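Side-chain contacts in indole-3-acetic acid-amido synthetase GH3.15 (Arabidopsis thaliana, PDB 6E1Q), which catalyses the ATP-dependent conjugation of glutamine, and possibly cysteine, to the auxin precursor indole-3-butyric acid and also joins glutamine to 2,4-dichlorophenoxybutyrate: residues Q182-P185 with H186-T189; L206-R209 with D210-A213; A265-P268 with E269-S272. All blocks are in the same frame, centred on the assembly; numbering follows the deposited sequence.

Contact 1 (Q182-P185 with H186-T189); sequences QVSP and HAIT
A type I beta turn running from S184 to A187 takes the chain out of strand 181-183, and V183, S184 and P185 meet H186, A187 and T189 around it. The turn is closed by its backbone bond, A187 N to S184 O at 3.2 Å, almost straight at the hydrogen (170°). The hydroxyl of S184 points into the bend, where OG accepts a weak, bent bond from H186 N at 3.0 Å, and its second partner, Y145 O, ties the turn to a neighbouring loop. P185 covers one face of the imidazole that follows it with its CG, 4.3 Å from the centroid of the H186 ring, a CH-pi contact between successive residues. With CG beside its own backbone N (chi1 -58°), the H186 ring is placed so that ND1 looks along the chain to T189 O, where it donates a bond of 3.2 Å. The acceptor lies in the ring plane, so the proline contact over the face and the bond at the edge together limit rotation of the imidazole, and the bond implies a proton on ND1. On the strand side, V183 turns CG2, the methyl anti to its backbone N, against A187 CB; at 3.3 Å this carbon pair is closer than ordinary van der Waals contact. The small hydrophobic patch so made continues onto L167 of helix 162-172, which both V183 and A187 touch, while A187 O receives a hydrogen bond from T164 OG1. Helix 253-258 meets P185, H186 and T189 through T254, and helix 194-207 reaches S184 and H186 with Q201 and S197.

Contact 2 (L206-R209 with D210-A213); sequences LLER and DNVA
E208 and N211 face each other across the turn that joins helix 194-207 to strand 212-217, linked by two hydrogen bonds, one between backbones and one between side chains. In the backbone, N211 N donates to E208 O at 2.8 Å, just where E208 has left helical geometry. Between the side chains, N211 ND2 reaches E208 OE1 at 3.0 Å. The N-H is used nearly in the amide plane, whereas the carboxylate oxygen is met from above its own plane, the two flat groups being turned 45° apart. A bend in the glutamate chain at chi2 (-62°) folds the carboxylate back toward this amide. Two waters add bridges: one donates to L207 O and accepts from D210 N, the other donates to R209 O, at 2.9 Å, and to V212 O. V212 CG2 rests 3.3 Å from E208 O, a methyl against a carbonyl oxygen. The R209 guanidinium is held elsewhere: NE donates to L290 O and NH2 to R289 O; D210 OD2 has a long, weak ion pair with K293. OE1 of E208 likewise has K140 NZ as a long, weak ionic partner, so the carboxylate probably polarises the N211 amide, K140, at the start of strand 140-143, may offset a little of its charge, and an ionised glutamate is the likely state.

Contact 3 (A265-P268 with E269-S272); sequences APNP and ELAS
N267 lays its side-chain amide across the base of L270, with CG and OD1 each 3.5 Å from L270 CB. The amide oxygen does double work here. Besides touching that carbon, OD1 accepts a hydrogen bond from L270 N at 3.3 Å, fairly straight at the hydrogen (161°) but with the donor well above the carbonyl plane of the amide. This reach depends on the first torsion of N267, which sets CG anti to the backbone N (chi1 -152°) and swings the amide forward over the start of the helix. The amide nitrogen, ND2, lies 3.7 Å from L270 CB, and the two side chains cross at an angle. With the amide of N267 cut back to an alanine, L270 N is likely to lose its side-chain acceptor, and a gap would probably open beside L270 CB. The backbone carries the next bonds: A271 N donates to N267 O at 3.1 Å, and S272 N donates to P268 O at 2.9 Å. The serine hydroxyl adds a weak bond to that same carbonyl and a second weak one with R242 NH2, so S272 OG is shared between its own helix and a neighbour. I241 of helix 220-243 packs against N267, L270 and A271, and thereby covers one flank of this helix start. An asparagine at the N-cap accepting from the amide three residues on, followed by a proline that needs no N-H partner, is the classical opening of an alpha-helix, here that of helix 268-278.

The three contacts follow one another along the chain within the GH3 N-terminal region. Contacts 1 and 2 have centres 16 Å apart and meet where Q182 OE1 packs on E208 CG at 3.3 Å; contact 1 precedes helix 194-207 and contact 2 closes its end. Contacts 2 and 3, with centres 14 Å apart, join through R209 CD and L270 CD1 at 3.7 Å, bringing the capped helix against the turn. Contacts 1 and 3 do not touch, their nearest atoms being about 11 Å apart. The V183 side chain lies about 7 Å and that of V212 about 10 Å from a bound (2,4-dichlorophenoxy)acetic acid, though all lie away from the ATP and substrate sites, contact 3 most peripherally.

Contact 1 (Q182-P185 with H186-T189)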
# COMPACT_ATOMS: atom_id res chain seq x y z
N GLN A 182 -6.21 1.54 18.74
CA GLN A 182 -6.07 2.98 18.93
C GLN A 182 -6.11 3.61 17.55
O GLN A 182 -5.12 3.61 16.81
CB GLN A 182 -4.79 3.35 19.67
CG GLN A 182 -4.77 4.79 20.11
CD GLN A 182 -5.92 5.10 21.04
OE1 GLN A 182 -5.82 4.85 22.24
NE2 GLN A 182 -7.01 5.62 20.50
N VAL A 183 -7.26 4.15 17.19
CA VAL A 183 -7.45 4.69 15.86
C VAL A 183 -7.96 6.12 16.00
O VAL A 183 -8.72 6.43 16.92
CB VAL A 183 -8.41 3.82 15.02
CG1 VAL A 183 -9.85 3.87 15.54
CG2 VAL A 183 -8.32 4.18 13.56
N SER A 184 -7.50 6.99 15.10
CA SER A 184 -7.85 8.39 15.18
C SER A 184 -9.36 8.57 15.09
O SER A 184 -10.06 7.77 14.47
CB SER A 184 -7.16 9.16 14.05
OG SER A 184 -7.97 9.21 12.89
N PRO A 185 -9.90 9.62 15.72
CA PRO A 185 -11.32 9.94 15.52
C PRO A 185 -11.68 10.15 14.06
O PRO A 185 -12.85 10.02 13.69
CB PRO A 185 -11.51 11.22 16.35
CG PRO A 185 -10.13 11.84 16.41
CD PRO A 185 -9.19 10.66 16.50
N HIS A 186 -10.69 10.43 13.21
CA HIS A 186 -10.90 10.74 11.81
C HIS A 186 -10.55 9.59 10.87
O HIS A 186 -10.37 9.82 9.67
CB HIS A 186 -10.12 11.99 11.43
CG HIS A 186 -10.47 13.19 12.24
ND1 HIS A 186 -11.73 13.74 12.22
CD2 HIS A 186 -9.75 13.93 13.11
CE1 HIS A 186 -11.76 14.78 13.04
NE2 HIS A 186 -10.57 14.91 13.59
N ALA A 187 -10.45 8.37 11.39
CA ALA A 187 -10.38 7.22 10.50
C ALA A 187 -11.72 6.93 9.85
O ALA A 187 -11.77 6.39 8.74
CB ALA A 187 -9.89 5.99 11.26
N ILE A 188 -12.82 7.27 10.52
CA ILE A 188 -14.17 7.09 10.00
C ILE A 188 -14.83 8.43 9.70
O ILE A 188 -15.32 8.66 8.59
CB ILE A 188 -15.03 6.23 10.95
CG1 ILE A 188 -14.36 4.87 11.20
CG2 ILE A 188 -16.44 6.05 10.39
CD1 ILE A 188 -14.88 4.14 12.44
N THR A 189 -14.85 9.34 10.68
CA THR A 189 -15.45 10.66 10.49
C THR A 189 -14.47 11.58 9.77
O THR A 189 -13.34 11.78 10.22
CB THR A 189 -15.88 11.28 11.82
OG1 THR A 189 -16.77 10.39 12.50
CG2 THR A 189 -16.58 12.62 11.59

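Contact 2 (L206-R209 with D210-A213)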
# COMPACT_ATOMS: atom_id res chain seq x y z
N LEU A 206 0.39 9.38 21.67
CA LEU A 206 1.41 9.65 22.69
C LEU A 206 0.85 9.49 24.09
O LEU A 206 1.52 8.96 24.98
CB LEU A 206 2.00 11.06 22.52
CG LEU A 206 2.82 11.32 21.25
CD1 LEU A 206 3.03 12.82 21.12
CD2 LEU A 206 4.16 10.59 21.34
N LEU A 207 -0.37 9.98 24.32
CA LEU A 207 -0.99 9.81 25.64
C LEU A 207 -1.13 8.34 26.00
O LEU A 207 -0.98 7.97 27.17
CB LEU A 207 -2.36 10.49 25.67
CG LEU A 207 -2.40 12.02 25.86
CD1 LEU A 207 -3.74 12.56 25.38
CD2 LEU A 207 -2.20 12.41 27.33
N GLU A 208 -1.38 7.48 25.00
CA GLU A 208 -1.59 6.06 25.24
C GLU A 208 -0.34 5.22 25.02
O GLU A 208 -0.44 4.00 24.89
CB GLU A 208 -2.71 5.55 24.32
CG GLU A 208 -4.07 6.07 24.71
CD GLU A 208 -4.47 5.61 26.10
OE1 GLU A 208 -4.81 4.41 26.24
OE2 GLU A 208 -4.44 6.43 27.05
N ARG A 209 0.85 5.85 25.02
CA ARG A 209 2.05 5.13 24.57
C ARG A 209 2.32 3.88 25.41
O ARG A 209 2.93 2.91 24.92
CB ARG A 209 3.26 6.08 24.59
CG ARG A 209 3.67 6.55 25.98
CD ARG A 209 4.71 7.64 25.91
NE ARG A 209 6.04 7.17 25.48
CZ ARG A 209 7.08 7.01 26.30
NH1 ARG A 209 6.95 7.28 27.60
NH2 ARG A 209 8.24 6.60 25.83
N ASP A 210 1.90 3.87 26.66
CA ASP A 210 2.17 2.70 27.48
C ASP A 210 1.23 1.53 27.18
O ASP A 210 1.47 0.43 27.68
CB ASP A 210 2.10 3.06 28.97
CG ASP A 210 2.78 2.04 29.86
OD1 ASP A 210 4.02 1.92 29.81
OD2 ASP A 210 2.06 1.33 30.59
N ASN A 211 0.20 1.74 26.36
CA ASN A 211 -0.79 0.72 26.04
C ASN A 211 -0.70 0.23 24.61
O ASN A 211 -1.57 -0.54 24.16
CB ASN A 211 -2.20 1.26 26.30
CG ASN A 211 -2.42 1.58 27.74
OD1 ASN A 211 -1.99 0.83 28.61
ND2 ASN A 211 -3.06 2.71 28.01
N VAL A 212 0.33 0.64 23.88
CA VAL A 212 0.44 0.41 22.44
C VAL A 212 1.38 -0.77 22.21
O VAL A 212 2.54 -0.75 22.62
CB VAL A 212 0.94 1.68 21.72
CG1 VAL A 212 1.28 1.40 20.25
CG2 VAL A 212 -0.09 2.77 21.84
N ALA A 213 0.86 -1.81 21.54
CA ALA A 213 1.65 -2.99 21.24
C ALA A 213 2.04 -3.09 19.78
O ALA A 213 2.85 -3.95 19.43
CB ALA A 213 0.88 -4.27 21.64
O HOH W 1 0.44 6.09 28.37
O HOH W 2 4.48 1.24 23.19

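Contact 3 (A265-P268 with E269-S272)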
# COMPACT_ATOMS: atom_id res chain seq x y z
N ALA A 265 -6.22 14.56 32.49
CA ALA A 265 -5.70 15.36 33.59
C ALA A 265 -4.31 15.85 33.21
O ALA A 265 -3.65 15.23 32.37
CB ALA A 265 -5.66 14.55 34.89
N PRO A 266 -3.84 16.95 33.81
CA PRO A 266 -2.47 17.38 33.55
C PRO A 266 -1.49 16.24 33.84
O PRO A 266 -1.64 15.51 34.82
CB PRO A 266 -2.27 18.55 34.52
CG PRO A 266 -3.67 19.00 34.89
CD PRO A 266 -4.53 17.79 34.80
N ASN A 267 -0.50 16.08 32.98
CA ASN A 267 0.48 14.99 33.12
C ASN A 267 1.89 15.48 32.83
O ASN A 267 2.51 15.11 31.83
CB ASN A 267 0.10 13.81 32.22
CG ASN A 267 0.60 12.51 32.78
OD1 ASN A 267 1.60 12.48 33.50
ND2 ASN A 267 -0.10 11.42 32.47
N PRO A 268 2.45 16.30 33.74
CA PRO A 268 3.82 16.80 33.53
C PRO A 268 4.85 15.70 33.35
O PRO A 268 5.78 15.85 32.55
CB PRO A 268 4.11 17.60 34.82
CG PRO A 268 2.78 17.81 35.48
CD PRO A 268 1.91 16.66 35.06
N GLU A 269 4.71 14.59 34.09
CA GLU A 269 5.72 13.53 34.05
C GLU A 269 5.74 12.83 32.70
O GLU A 269 6.81 12.54 32.15
CB GLU A 269 5.47 12.52 35.17
CG GLU A 269 5.94 11.10 34.82
CD GLU A 269 6.04 10.18 36.03
OE1 GLU A 269 5.28 10.39 37.00
OE2 GLU A 269 6.87 9.25 36.00
N LEU A 270 4.56 12.53 32.15
CA LEU A 270 4.51 11.92 30.83
C LEU A 270 5.04 12.89 29.77
O LEU A 270 5.75 12.48 28.84
CB LEU A 270 3.08 11.49 30.51
CG LEU A 270 2.94 10.94 29.07
CD1 LEU A 270 3.81 9.70 28.87
CD2 LEU A 270 1.49 10.67 28.68
N ALA A 271 4.69 14.17 29.89
CA ALA A 271 5.22 15.17 28.97
C ALA A 271 6.75 15.16 28.99
O ALA A 271 7.39 15.14 27.94
CB ALA A 271 4.67 16.55 29.33
N SER A 272 7.34 15.12 30.19
CA SER A 272 8.80 15.20 30.31
C SER A 272 9.46 13.96 29.70
O SER A 272 10.51 14.07 29.07
CB SER A 272 9.20 15.35 31.78
OG SER A 272 8.97 16.67 32.23